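Local coordinates for protein coenzyme A transferase (Yersinia pestis, PDB 3QLI) that binds coenzyme A and probably acts as a CoA transferase of the acetyl-CoA hydrolase/transferase family, moving CoA between carboxylic acids, at residues Glu24-Pro29 with Ile202-Val207; Ser40-Gly45 with Leu70-Phe75; Asp255-Gly260 with Asn281-Leu286; Gly361-Phe366 with Val402-Ile407. All blocks are in the same frame, centred on the assembly; numbering follows the deposited sequence.

Contact 1 of 4, residues Glu24-Pro29 with Ile202-Val207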
loop_
_atom_site.group_PDB
_atom_site.type_symbol
_atom_site.label_atom_id
_atom_site.label_comp_id
_atom_site.label_asym_id
_atom_site.label_seq_id
_atom_site.Cartn_x
_atom_site.Cartn_y
_atom_site.Cartn_z
ATOM N N GLU A 24 42.823 -19.145 -5.957
ATOM C CA GLU A 24 42.488 -19.801 -4.694
ATOM C C GLU A 24 40.991 -20.112 -4.592
ATOM O O GLU A 24 40.607 -21.173 -4.109
ATOM C CB GLU A 24 42.922 -18.944 -3.508
ATOM C CG GLU A 24 44.409 -18.604 -3.500
ATOM C CD GLU A 24 44.772 -17.618 -2.403
ATOM O OE1 GLU A 24 45.922 -17.121 -2.397
ATOM O OE2 GLU A 24 43.903 -17.339 -1.545
ATOM N N LYS A 25 40.153 -19.188 -5.059
ATOM C CA LYS A 25 38.696 -19.323 -4.933
ATOM C C LYS A 25 38.033 -20.141 -6.036
ATOM O O LYS A 25 36.920 -20.646 -5.856
ATOM C CB LYS A 25 38.046 -17.931 -4.879
ATOM C CG LYS A 25 38.352 -17.146 -3.608
ATOM C CD LYS A 25 38.060 -15.666 -3.812
ATOM C CE LYS A 25 38.633 -14.813 -2.684
ATOM N NZ LYS A 25 37.925 -14.987 -1.400
ATOM N N LEU A 26 38.699 -20.250 -7.182
ATOM C CA LEU A 26 38.140 -20.940 -8.329
ATOM C C LEU A 26 38.040 -22.434 -8.033
ATOM O O LEU A 26 39.001 -23.036 -7.548
ATOM C CB LEU A 26 39.015 -20.711 -9.574
ATOM C CG LEU A 26 38.562 -21.398 -10.866
ATOM C CD1 LEU A 26 37.234 -20.831 -11.380
ATOM C CD2 LEU A 26 39.639 -21.296 -11.959
ATOM N N THR A 27 36.887 -23.028 -8.331
ATOM C CA THR A 27 36.679 -24.449 -8.063
ATOM C C THR A 27 35.645 -25.066 -9.008
ATOM O O THR A 27 35.222 -24.432 -9.978
ATOM C CB THR A 27 36.288 -24.658 -6.593
ATOM O OG1 THR A 27 36.386 -26.048 -6.252
ATOM C CG2 THR A 27 34.877 -24.136 -6.338
ATOM N N THR A 28 35.248 -26.311 -8.754
ATOM C CA THR A 28 34.210 -26.920 -9.579
ATOM C C THR A 28 32.855 -26.668 -8.943
ATOM O O THR A 28 32.766 -26.477 -7.732
ATOM C CB THR A 28 34.399 -28.430 -9.715
ATOM O OG1 THR A 28 34.310 -29.028 -8.416
ATOM C CG2 THR A 28 35.773 -28.745 -10.355
ATOM N N PRO A 29 31.796 -26.675 -9.754
ATOM C CA PRO A 29 30.449 -26.549 -9.185
ATOM C C PRO A 29 30.192 -27.576 -8.079
ATOM O O PRO A 29 29.661 -27.219 -7.031
ATOM C CB PRO A 29 29.541 -26.793 -10.390
ATOM C CG PRO A 29 30.356 -26.265 -11.555
ATOM C CD PRO A 29 31.776 -26.696 -11.228
ATOM N N ILE A 202 34.284 -19.346 -6.565
ATOM C CA ILE A 202 34.035 -19.023 -7.965
ATOM C C ILE A 202 33.984 -20.276 -8.833
ATOM O O ILE A 202 34.851 -21.150 -8.720
ATOM C CB ILE A 202 35.179 -18.154 -8.517
ATOM C CG1 ILE A 202 35.358 -16.904 -7.647
ATOM C CG2 ILE A 202 34.939 -17.822 -9.998
ATOM C CD1 ILE A 202 36.728 -16.225 -7.824
ATOM N N VAL A 203 32.972 -20.371 -9.688
ATOM C CA VAL A 203 32.993 -21.356 -10.769
ATOM C C VAL A 203 32.806 -20.597 -12.071
ATOM O O VAL A 203 32.381 -19.437 -12.054
ATOM C CB VAL A 203 31.896 -22.442 -10.619
ATOM C CG1 VAL A 203 32.014 -23.132 -9.262
ATOM C CG2 VAL A 203 30.487 -21.842 -10.804
ATOM N N GLU A 204 33.134 -21.242 -13.190
ATOM C CA GLU A 204 33.026 -20.614 -14.510
ATOM C C GLU A 204 32.165 -21.478 -15.410
ATOM O O GLU A 204 32.378 -22.694 -15.515
ATOM C CB GLU A 204 34.409 -20.437 -15.151
ATOM C CG GLU A 204 35.328 -19.487 -14.387
ATOM C CD GLU A 204 36.790 -19.538 -14.842
ATOM O OE1 GLU A 204 37.243 -20.583 -15.364
ATOM O OE2 GLU A 204 37.498 -18.527 -14.654
ATOM N N ASN A 205 31.193 -20.847 -16.053
ATOM C CA ASN A 205 30.267 -21.534 -16.944
ATOM C C ASN A 205 29.740 -20.554 -17.974
ATOM O O ASN A 205 28.802 -19.793 -17.697
ATOM C CB ASN A 205 29.092 -22.143 -16.170
ATOM C CG ASN A 205 28.222 -23.031 -17.045
ATOM O OD1 ASN A 205 28.736 -23.864 -17.789
ATOM N ND2 ASN A 205 26.906 -22.850 -16.972
ATOM N N HIS A 206 30.338 -20.575 -19.163
ATOM C CA HIS A 206 29.983 -19.631 -20.230
ATOM C C HIS A 206 28.905 -20.191 -21.132
ATOM O O HIS A 206 29.177 -21.054 -21.966
ATOM C CB HIS A 206 31.221 -19.291 -21.059
ATOM C CG HIS A 206 32.400 -18.881 -20.231
ATOM N ND1 HIS A 206 32.439 -17.692 -19.535
ATOM C CD2 HIS A 206 33.579 -19.500 -19.986
ATOM C CE1 HIS A 206 33.590 -17.596 -18.892
ATOM N NE2 HIS A 206 34.300 -18.681 -19.149
ATOM N N VAL A 207 27.677 -19.701 -20.957
ATOM C CA VAL A 207 26.537 -20.147 -21.747
ATOM C C VAL A 207 25.600 -18.967 -21.922
ATOM O O VAL A 207 25.547 -18.083 -21.072
ATOM C CB VAL A 207 25.765 -21.298 -21.067
ATOM C CG1 VAL A 207 26.626 -22.559 -20.991
ATOM C CG2 VAL A 207 25.296 -20.875 -19.677
HETATM O O HOH W 1 34.647 -23.683 -12.699
#
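Leu26 and Ile202 face each other with CA atoms 4.5 Å apart, and two backbone bonds frame the pair as a single beta bridge. Ile202 N donates to Lys25 O at 3.0 Å. Thr27 N then donates to Ile202 O at 2.8 Å, the shorter of the two.

The side chains spread over this bridge in different directions. Leu26 holds CG anti to its backbone N (chi1 179°), which carries CD1 over the edge strand: this methyl lies 4.0 Å from Ile202 CG2 and 3.7 Å from Glu204 CD. The Leu26 and Glu204 chains meet at about a right angle, methyl against the carboxylate carbon, while Glu204 OE2 is bonded to Tyr22 OH. Ile202 sends CD1 the other way, to 3.6 Å from Lys25 CB; the lysine chain then leads off to place NZ on Val199 O. Val203 CG1, beside its own backbone N (chi1 -56°), reaches Thr27 O at 3.5 Å and the Pro29 ring. A water accepts from Glu204 N and donates to Thr27 O, extending the pairing by one step.

Strand 201-204 borders the parallel sheet and bonds along 175-180. The chain leaving helix 18-25 meets its other side, Thr28 caps helix 29-32 through Glu31 N, and helix 52-63 packs on Val203 and Pro29.

Contact 2 of 4, residues Ser40-Gly45 with Leu70-Phe75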
loop_
_atom_site.group_PDB
_atom_site.type_symbol
_atom_site.label_atom_id
_atom_site.label_comp_id
_atom_site.label_asym_id
_atom_site.label_seq_id
_atom_site.Cartn_x
_atom_site.Cartn_y
_atom_site.Cartn_z
ATOM N N SER A 40 19.776 -25.202 6.312
ATOM C CA SER A 40 20.190 -23.803 6.150
ATOM C C SER A 40 19.311 -23.066 5.133
ATOM O O SER A 40 18.389 -23.656 4.554
ATOM C CB SER A 40 21.672 -23.694 5.764
ATOM O OG SER A 40 21.919 -24.208 4.461
ATOM N N HIS A 41 19.590 -21.777 4.939
ATOM C CA HIS A 41 18.800 -20.935 4.037
ATOM C C HIS A 41 19.664 -20.508 2.851
ATOM O O HIS A 41 20.728 -19.905 3.031
ATOM C CB HIS A 41 18.304 -19.662 4.741
ATOM C CG HIS A 41 17.364 -19.909 5.886
ATOM N ND1 HIS A 41 17.004 -18.916 6.773
ATOM C CD2 HIS A 41 16.704 -21.026 6.284
ATOM C CE1 HIS A 41 16.162 -19.408 7.669
ATOM N NE2 HIS A 41 15.970 -20.689 7.399
ATOM N N LEU A 42 19.203 -20.813 1.645
ATOM C CA LEU A 42 19.896 -20.390 0.440
ATOM C C LEU A 42 19.019 -19.448 -0.369
ATOM O O LEU A 42 17.799 -19.590 -0.391
ATOM C CB LEU A 42 20.274 -21.608 -0.405
ATOM C CG LEU A 42 21.047 -21.306 -1.699
ATOM C CD1 LEU A 42 22.258 -22.183 -1.844
ATOM C CD2 LEU A 42 20.138 -21.470 -2.885
ATOM N N SER A 43 19.642 -18.483 -1.041
ATOM C CA SER A 43 18.912 -17.649 -1.990
ATOM C C SER A 43 19.765 -17.518 -3.246
ATOM O O SER A 43 20.934 -17.909 -3.258
ATOM C CB SER A 43 18.596 -16.272 -1.389
ATOM O OG SER A 43 17.776 -15.487 -2.259
ATOM N N MET A 44 19.174 -16.992 -4.306
ATOM C CA MET A 44 19.869 -16.870 -5.574
ATOM C C MET A 44 19.321 -15.659 -6.312
ATOM O O MET A 44 18.312 -15.089 -5.910
ATOM C CB MET A 44 19.639 -18.117 -6.423
ATOM C CG MET A 44 18.156 -18.435 -6.617
ATOM S SD MET A 44 17.909 -19.964 -7.553
ATOM C CE MET A 44 16.134 -20.188 -7.385
ATOM N N GLY A 45 19.995 -15.281 -7.394
ATOM C CA GLY A 45 19.560 -14.168 -8.204
ATOM C C GLY A 45 18.249 -14.447 -8.907
ATOM O O GLY A 45 17.750 -15.577 -8.915
ATOM N N LEU A 70 16.923 -28.069 3.044
ATOM C CA LEU A 70 17.473 -26.825 2.510
ATOM C C LEU A 70 16.344 -25.943 1.996
ATOM O O LEU A 70 15.645 -26.294 1.046
ATOM C CB LEU A 70 18.478 -27.104 1.384
ATOM C CG LEU A 70 19.145 -25.852 0.787
ATOM C CD1 LEU A 70 20.072 -25.194 1.804
ATOM C CD2 LEU A 70 19.922 -26.215 -0.478
ATOM N N ARG A 71 16.161 -24.798 2.635
ATOM C CA ARG A 71 15.125 -23.874 2.200
ATOM C C ARG A 71 15.739 -22.946 1.168
ATOM O O ARG A 71 16.820 -22.403 1.392
ATOM C CB ARG A 71 14.618 -23.055 3.373
ATOM C CG ARG A 71 13.821 -23.834 4.397
ATOM C CD ARG A 71 13.206 -22.870 5.397
ATOM N NE ARG A 71 12.401 -23.557 6.401
ATOM C CZ ARG A 71 11.674 -22.931 7.317
ATOM N NH1 ARG A 71 11.657 -21.602 7.357
ATOM N NH2 ARG A 71 10.965 -23.632 8.194
ATOM N N VAL A 72 15.063 -22.764 0.037
ATOM C CA VAL A 72 15.533 -21.815 -0.962
ATOM C C VAL A 72 14.514 -20.698 -1.093
ATOM O O VAL A 72 13.352 -20.935 -1.482
ATOM C CB VAL A 72 15.775 -22.489 -2.332
ATOM C CG1 VAL A 72 16.239 -21.446 -3.375
ATOM C CG2 VAL A 72 16.794 -23.619 -2.189
ATOM N N TYR A 73 14.952 -19.485 -0.744
ATOM C CA TYR A 73 14.122 -18.287 -0.787
ATOM C C TYR A 73 14.477 -17.495 -2.055
ATOM O O TYR A 73 15.638 -17.152 -2.267
ATOM C CB TYR A 73 14.396 -17.420 0.440
ATOM C CG TYR A 73 13.902 -17.980 1.757
ATOM C CD1 TYR A 73 12.690 -17.557 2.300
ATOM C CD2 TYR A 73 14.664 -18.904 2.485
ATOM C CE1 TYR A 73 12.237 -18.049 3.536
ATOM C CE2 TYR A 73 14.214 -19.407 3.711
ATOM C CZ TYR A 73 12.998 -18.978 4.229
ATOM O OH TYR A 73 12.551 -19.466 5.455
ATOM N N TYR A 74 13.490 -17.181 -2.893
ATOM C CA TYR A 74 13.816 -16.618 -4.202
ATOM C C TYR A 74 12.608 -15.977 -4.884
ATOM O O TYR A 74 11.465 -16.250 -4.502
ATOM C CB TYR A 74 14.376 -17.729 -5.106
ATOM C CG TYR A 74 13.323 -18.760 -5.436
ATOM C CD1 TYR A 74 12.653 -18.732 -6.651
ATOM C CD2 TYR A 74 12.971 -19.738 -4.515
ATOM C CE1 TYR A 74 11.665 -19.662 -6.943
ATOM C CE2 TYR A 74 11.974 -20.676 -4.797
ATOM C CZ TYR A 74 11.326 -20.629 -6.007
ATOM O OH TYR A 74 10.330 -21.548 -6.286
ATOM N N PHE A 75 12.887 -15.182 -5.919
ATOM C CA PHE A 75 11.890 -14.481 -6.729
ATOM C C PHE A 75 12.165 -14.709 -8.219
ATOM O O PHE A 75 13.299 -14.982 -8.606
ATOM C CB PHE A 75 12.004 -12.969 -6.516
ATOM C CG PHE A 75 11.452 -12.471 -5.214
ATOM C CD1 PHE A 75 10.159 -11.988 -5.135
ATOM C CD2 PHE A 75 12.245 -12.433 -4.081
ATOM C CE1 PHE A 75 9.656 -11.507 -3.945
ATOM C CE2 PHE A 75 11.746 -11.954 -2.887
ATOM C CZ PHE A 75 10.451 -11.489 -2.819
#
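Ser43 OG donates to Tyr73 O at 2.7 Å, the shortest polar bond across segments 40-45 and 70-75. Strands 41-44 and 70-74 are joined through helix 52-63 in a beta-alpha-beta unit of the Rossmann-like N-terminal domain, and their short axes diverge by 32°. The ladder runs from Arg71 N on Ser40 O, through Leu42 N on Arg71 O (2.9 Å), to Tyr73 N on Leu42 O. Arg71 and Tyr73 thus embrace Leu42 in the alternation that defines parallel pairing.

On one face of the sheet His41, Arg71 and Tyr73 gather. The Tyr73 edge points at the His41 face, centroids 5.2 Å apart and planes at 63°, a T-shaped pair in which CE2 sits above the imidazole toward its rim. Arg71 runs alongside the histidine, extended from CG to NE, its guanidinium 14° from the imidazole plane. NH1 also bridges to Glu428 of the second subunit, so this face reaches the dimer interface; His41 ND1 is held by Gly140 O.

On the other face Leu42 CD2 packs on Val72 CG1 at 3.9 Å. Further along the strands, Met44 lays its CE methyl 3.7 Å from Tyr74 CG; the Tyr74 side chain is about 7 Å from that of Glu76, a CoA-binding residue, and its OH is bonded to Glu105 and Ser98. The Tyr73 hydroxyl oxygen accepts from Arg71 NH1 at 3.0 Å, close to the guanidinium plane.

Contact 3 of 4, residues Asp255-Gly260 with Asn281-Leu286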
loop_
_atom_site.group_PDB
_atom_site.type_symbol
_atom_site.label_atom_id
_atom_site.label_comp_id
_atom_site.label_asym_id
_atom_site.label_seq_id
_atom_site.Cartn_x
_atom_site.Cartn_y
_atom_site.Cartn_z
ATOM N N ASP A 255 8.315 8.160 -31.470
ATOM C CA ASP A 255 8.235 9.544 -31.936
ATOM C C ASP A 255 8.430 10.573 -30.818
ATOM O O ASP A 255 8.487 11.776 -31.085
ATOM C CB ASP A 255 6.893 9.790 -32.637
ATOM C CG ASP A 255 6.683 8.874 -33.836
ATOM O OD1 ASP A 255 7.631 8.717 -34.643
ATOM O OD2 ASP A 255 5.575 8.300 -33.965
ATOM N N ARG A 256 8.542 10.109 -29.575
ATOM C CA ARG A 256 8.675 11.012 -28.436
ATOM C C ARG A 256 10.112 11.506 -28.265
ATOM O O ARG A 256 11.042 10.982 -28.874
ATOM C CB ARG A 256 8.220 10.327 -27.139
ATOM C CG ARG A 256 6.771 9.877 -27.126
ATOM C CD ARG A 256 5.797 11.049 -26.965
ATOM N NE ARG A 256 4.435 10.558 -26.751
ATOM C CZ ARG A 256 3.643 10.145 -27.734
ATOM N NH1 ARG A 256 4.083 10.185 -28.985
ATOM N NH2 ARG A 256 2.421 9.693 -27.476
ATOM N N ASN A 257 10.287 12.522 -27.429
ATOM C CA ASN A 257 11.624 12.981 -27.097
ATOM C C ASN A 257 11.807 13.207 -25.594
ATOM O O ASN A 257 10.849 13.461 -24.868
ATOM C CB ASN A 257 11.972 14.253 -27.867
ATOM C CG ASN A 257 11.117 15.428 -27.458
ATOM O OD1 ASN A 257 11.236 15.940 -26.341
ATOM N ND2 ASN A 257 10.250 15.873 -28.368
ATOM N N ASP A 258 13.055 13.104 -25.154
ATOM C CA ASP A 258 13.434 13.352 -23.769
ATOM C C ASP A 258 12.673 12.516 -22.742
ATOM O O ASP A 258 12.439 12.958 -21.621
ATOM C CB ASP A 258 13.336 14.841 -23.445
ATOM C CG ASP A 258 14.510 15.633 -24.007
ATOM O OD1 ASP A 258 15.681 15.197 -23.836
ATOM O OD2 ASP A 258 14.255 16.685 -24.628
ATOM N N LEU A 259 12.297 11.302 -23.120
ATOM C CA LEU A 259 11.730 10.386 -22.128
ATOM C C LEU A 259 12.798 9.957 -21.125
ATOM O O LEU A 259 14.009 10.014 -21.403
ATOM C CB LEU A 259 11.124 9.158 -22.797
ATOM C CG LEU A 259 9.999 9.438 -23.793
ATOM C CD1 LEU A 259 9.374 8.138 -24.301
ATOM C CD2 LEU A 259 8.940 10.310 -23.145
ATOM N N GLY A 260 12.343 9.537 -19.947
ATOM C CA GLY A 260 13.233 8.974 -18.950
ATOM C C GLY A 260 12.797 7.559 -18.622
ATOM O O GLY A 260 11.686 7.141 -18.985
ATOM N N ASN A 281 16.583 10.799 -20.370
ATOM C CA ASN A 281 16.633 10.966 -18.918
ATOM C C ASN A 281 17.001 12.373 -18.441
ATOM O O ASN A 281 17.310 12.582 -17.262
ATOM C CB ASN A 281 17.585 9.941 -18.288
ATOM C CG ASN A 281 17.053 8.527 -18.382
ATOM O OD1 ASN A 281 16.066 8.180 -17.727
ATOM N ND2 ASN A 281 17.701 7.701 -19.195
ATOM N N GLN A 282 16.955 13.340 -19.350
ATOM C CA GLN A 282 17.309 14.710 -19.016
ATOM C C GLN A 282 16.229 15.454 -18.228
ATOM O O GLN A 282 16.515 16.496 -17.647
ATOM C CB GLN A 282 17.679 15.497 -20.281
ATOM C CG GLN A 282 19.014 15.053 -20.862
ATOM C CD GLN A 282 20.108 15.058 -19.807
ATOM O OE1 GLN A 282 20.230 16.009 -19.032
ATOM N NE2 GLN A 282 20.888 13.985 -19.749
ATOM N N ARG A 283 15.003 14.926 -18.194
ATOM C CA ARG A 283 13.927 15.583 -17.440
ATOM C C ARG A 283 13.696 14.976 -16.054
ATOM O O ARG A 283 12.864 15.465 -15.290
ATOM C CB ARG A 283 12.608 15.597 -18.236
ATOM C CG ARG A 283 12.737 16.044 -19.705
ATOM C CD ARG A 283 12.643 17.553 -19.898
ATOM N NE ARG A 283 12.685 17.913 -21.319
ATOM C CZ ARG A 283 11.610 18.055 -22.100
ATOM N NH1 ARG A 283 10.391 17.882 -21.605
ATOM N NH2 ARG A 283 11.752 18.381 -23.385
ATOM N N LYS A 284 14.423 13.913 -15.729
ATOM C CA LYS A 284 14.320 13.318 -14.397
ATOM C C LYS A 284 14.908 14.212 -13.316
ATOM O O LYS A 284 15.830 15.003 -13.556
ATOM C CB LYS A 284 14.990 11.937 -14.334
ATOM C CG LYS A 284 14.356 10.886 -15.243
ATOM C CD LYS A 284 14.564 9.448 -14.699
ATOM C CE LYS A 284 16.025 9.099 -14.566
ATOM N NZ LYS A 284 16.269 7.680 -14.140
ATOM N N THR A 285 14.367 14.068 -12.113
ATOM C CA THR A 285 14.909 14.730 -10.938
ATOM C C THR A 285 16.007 13.868 -10.301
ATOM O O THR A 285 17.055 14.372 -9.898
ATOM C CB THR A 285 13.791 15.018 -9.923
ATOM O OG1 THR A 285 12.894 15.973 -10.490
ATOM C CG2 THR A 285 14.358 15.544 -8.592
ATOM N N LEU A 286 15.769 12.566 -10.211
ATOM C CA LEU A 286 16.778 11.666 -9.668
ATOM C C LEU A 286 17.458 10.925 -10.804
ATOM O O LEU A 286 16.841 10.676 -11.843
ATOM C CB LEU A 286 16.136 10.647 -8.717
ATOM C CG LEU A 286 15.375 11.226 -7.528
ATOM C CD1 LEU A 286 14.804 10.102 -6.620
ATOM C CD2 LEU A 286 16.288 12.159 -6.736
HETATM O O HOH W 2 13.846 12.504 -19.083
#
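Arg283 bends over Asp258, and its chain can be followed outward. CB starts toward the 255-260 segment, and CG, anti to the carbonyl carbon, passes 3.6 Å from Asp258 O. A turn at chi2 (-87°) then folds the rest back across the aspartate: NE comes 3.8 Å from Asp258 CB, which lies over one face of the guanidinium, offset toward its rim. CZ is 3.9 Å from both Asp258 CB and Asp258 OD2. At the tip NH2 meets Asp258 OD2 at 3.3 Å, with Asn257 OD1 3.9 Å from the same nitrogen. The N-H angle of 126° and planes 45° apart make this a weak, single-oxygen hydrogen bond within a salt bridge; the attraction is probably mainly electrostatic. The other carboxylate oxygen, OD1, is tied to Thr280 OG1.

Backbone contacts are firmer. Asn281 N donates to Leu259 O at 2.9 Å, and a water that accepts from Arg283 N donates to Asp258 O. Asn281 OD1 closes against Gly260 CA at 3.2 Å and accepts from Ile261 N. The absence of a side chain at Gly260 makes room for both this oxygen and Lys284 CG, while Lys284 NZ is bonded to Arg290 O and Ile261 O.

The two pieces are irregular connections, one leading from helix 244-252, the other following helix 268-276. This is plain loop-to-loop packing beside edge strand 260-261 of the mixed beta sheet, away from the CoA-binding residues.

Contact 4 of 4, residues Gly361-Phe366 with Val402-Ile407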
loop_
_atom_site.group_PDB
_atom_site.type_symbol
_atom_site.label_atom_id
_atom_site.label_comp_id
_atom_site.label_asym_id
_atom_site.label_seq_id
_atom_site.Cartn_x
_atom_site.Cartn_y
_atom_site.Cartn_z
ATOM N N GLY A 361 4.445 -8.782 -6.063
ATOM C CA GLY A 361 5.171 -8.075 -7.107
ATOM C C GLY A 361 5.128 -6.564 -6.924
ATOM O O GLY A 361 4.396 -6.058 -6.081
ATOM N N GLY A 362 5.906 -5.842 -7.721
ATOM C CA GLY A 362 6.021 -4.403 -7.568
ATOM C C GLY A 362 4.940 -3.572 -8.233
ATOM O O GLY A 362 5.015 -2.339 -8.225
ATOM N N GLN A 363 3.931 -4.213 -8.815
ATOM C CA GLN A 363 2.890 -3.445 -9.504
ATOM C C GLN A 363 2.372 -2.305 -8.635
ATOM O O GLN A 363 2.379 -1.147 -9.055
ATOM C CB GLN A 363 1.723 -4.326 -9.971
ATOM C CG GLN A 363 0.483 -3.513 -10.401
ATOM C CD GLN A 363 -0.545 -4.324 -11.200
ATOM O OE1 GLN A 363 -1.740 -4.276 -10.915
ATOM N NE2 GLN A 363 -0.076 -5.063 -12.202
ATOM N N LEU A 364 1.948 -2.620 -7.411
ATOM C CA LEU A 364 1.325 -1.603 -6.577
ATOM C C LEU A 364 2.297 -0.489 -6.184
ATOM O O LEU A 364 1.884 0.650 -5.995
ATOM C CB LEU A 364 0.674 -2.231 -5.337
ATOM C CG LEU A 364 -0.146 -1.291 -4.449
ATOM C CD1 LEU A 364 -1.263 -0.575 -5.241
ATOM C CD2 LEU A 364 -0.737 -2.081 -3.304
ATOM N N ASP A 365 3.581 -0.811 -6.030
ATOM C CA ASP A 365 4.584 0.218 -5.750
ATOM C C ASP A 365 4.520 1.325 -6.802
ATOM O O ASP A 365 4.598 2.505 -6.485
ATOM C CB ASP A 365 5.999 -0.361 -5.768
ATOM C CG ASP A 365 6.187 -1.467 -4.747
ATOM O OD1 ASP A 365 5.536 -1.406 -3.688
ATOM O OD2 ASP A 365 6.971 -2.394 -5.023
ATOM N N PHE A 366 4.396 0.922 -8.061
ATOM C CA PHE A 366 4.403 1.885 -9.154
ATOM C C PHE A 366 3.033 2.533 -9.369
ATOM O O PHE A 366 2.949 3.678 -9.804
ATOM C CB PHE A 366 4.963 1.238 -10.428
ATOM C CG PHE A 366 6.469 1.314 -10.500
ATOM C CD1 PHE A 366 7.082 2.449 -11.009
ATOM C CD2 PHE A 366 7.263 0.299 -9.976
ATOM C CE1 PHE A 366 8.459 2.561 -11.033
ATOM C CE2 PHE A 366 8.657 0.403 -10.004
ATOM C CZ PHE A 366 9.249 1.531 -10.535
ATOM N N VAL A 402 -7.104 -8.963 -3.607
ATOM C CA VAL A 402 -6.807 -8.438 -4.940
ATOM C C VAL A 402 -5.324 -8.116 -5.124
ATOM O O VAL A 402 -4.544 -8.214 -4.182
ATOM C CB VAL A 402 -7.655 -7.196 -5.224
ATOM C CG1 VAL A 402 -9.131 -7.532 -5.063
ATOM C CG2 VAL A 402 -7.256 -6.050 -4.292
ATOM N N THR A 403 -4.928 -7.755 -6.343
ATOM C CA THR A 403 -3.563 -7.320 -6.585
ATOM C C THR A 403 -3.447 -5.819 -6.382
ATOM O O THR A 403 -2.601 -5.352 -5.618
ATOM C CB THR A 403 -3.090 -7.673 -7.994
ATOM O OG1 THR A 403 -3.228 -9.081 -8.189
ATOM C CG2 THR A 403 -1.630 -7.295 -8.163
ATOM N N THR A 404 -4.296 -5.062 -7.074
ATOM C CA THR A 404 -4.375 -3.621 -6.869
ATOM C C THR A 404 -5.743 -3.284 -6.291
ATOM O O THR A 404 -6.766 -3.512 -6.937
ATOM C CB THR A 404 -4.167 -2.839 -8.205
ATOM O OG1 THR A 404 -2.872 -3.134 -8.734
ATOM C CG2 THR A 404 -4.244 -1.353 -7.977
ATOM N N PRO A 405 -5.761 -2.733 -5.069
ATOM C CA PRO A 405 -6.998 -2.383 -4.361
ATOM C C PRO A 405 -7.748 -1.285 -5.092
ATOM O O PRO A 405 -7.125 -0.441 -5.761
ATOM C CB PRO A 405 -6.487 -1.832 -3.022
ATOM C CG PRO A 405 -5.121 -2.426 -2.861
ATOM C CD PRO A 405 -4.566 -2.444 -4.255
ATOM N N ARG A 406 -9.069 -1.263 -4.958
ATOM C CA ARG A 406 -9.844 -0.232 -5.633
ATOM C C ARG A 406 -9.466 1.155 -5.122
ATOM O O ARG A 406 -9.679 2.141 -5.808
ATOM C CB ARG A 406 -11.339 -0.458 -5.453
ATOM C CG ARG A 406 -11.849 -0.179 -4.035
ATOM C CD ARG A 406 -13.379 -0.143 -4.018
ATOM N NE ARG A 406 -13.919 -0.424 -2.690
ATOM C CZ ARG A 406 -15.218 -0.529 -2.417
ATOM N NH1 ARG A 406 -16.117 -0.364 -3.379
ATOM N NH2 ARG A 406 -15.617 -0.806 -1.180
ATOM N N ILE A 407 -8.901 1.246 -3.920
ATOM C CA ILE A 407 -8.548 2.573 -3.413
ATOM C C ILE A 407 -7.280 3.116 -4.062
ATOM O O ILE A 407 -6.967 4.290 -3.912
ATOM C CB ILE A 407 -8.386 2.602 -1.873
ATOM C CG1 ILE A 407 -7.289 1.624 -1.431
ATOM C CG2 ILE A 407 -9.740 2.338 -1.183
ATOM C CD1 ILE A 407 -7.060 1.595 0.071
#
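Leu364, Gln363 and Thr404 carry most of this contact: a polar pair, Gln363 with Thr404, and apolar packing of Leu364 on Thr404 and Pro405. Thr404 OG1 donates to Gln363 OE1 at 2.7 Å, in the carbonyl plane and on a lone pair, with a C=O...O angle of 128°. The two side chains cross at about a right angle. Gln363 reaches the threonine because CG is anti to its backbone N (chi1 167°) and the chain stays extended beyond it. Its other amide atom, NE2, is bonded to Ala337 O, so both ends of the amide are held and its rotation about chi3 is fixed.

Gln363 opens helix 363-372. The threonine bond is consistent with a second-shell role, in which Thr404 helps orient Gln363, a residue of a CoA site seen in this protein. Both segments belong to the C-terminal acetyl-CoA hydrolase/transferase domain; 402-407 is in the loop between strands 394-395 and 411-414. Thr403 and Thr404 both pair with Cys347, a classic beta bulge. Thr403 sets its CG2 4.1 Å from Gln363 OE1 and directs OG1 to Ser349 N, Gln356 and Ser358, the last also a CoA-site residue.

Leu364 supplies the apolar half. From it CD1 extends to Pro405 CD at 3.9 Å, end-on to that ring carbon, and the same methyl lies 4.1 Å from Thr404 CG2. Its CD2 comes to Pro405 CD at 4.0 Å, so the ring carbon sits against both leucine methyls. Farther along the loop, Arg406 NH2 is bonded to Gln356 O of the second subunit.

Along the chain, contact 2 falls within the span bracketed by contact 1, and contacts 3 and 4 follow. Contacts 1 and 2 reach the same parallel sheet of the N-terminal domain, their centres 20 Å apart: contact 1 is at its edge strand 201-204, contact 2 in its interior at 41-44 and 70-74. Contact 3 lies at strand 260-261, bordering the mixed sheet, and contact 4 joins the start of helix 363-372 to the loop before strand 411-414 of that sheet; their centres are 25 Å apart. Contacts 2 and 4 approach to about 6 Å (nearest atoms), consistent with CoA-binding residues of the two domains lying near each other; the centres of contacts 1 and 3 are 41 Å apart.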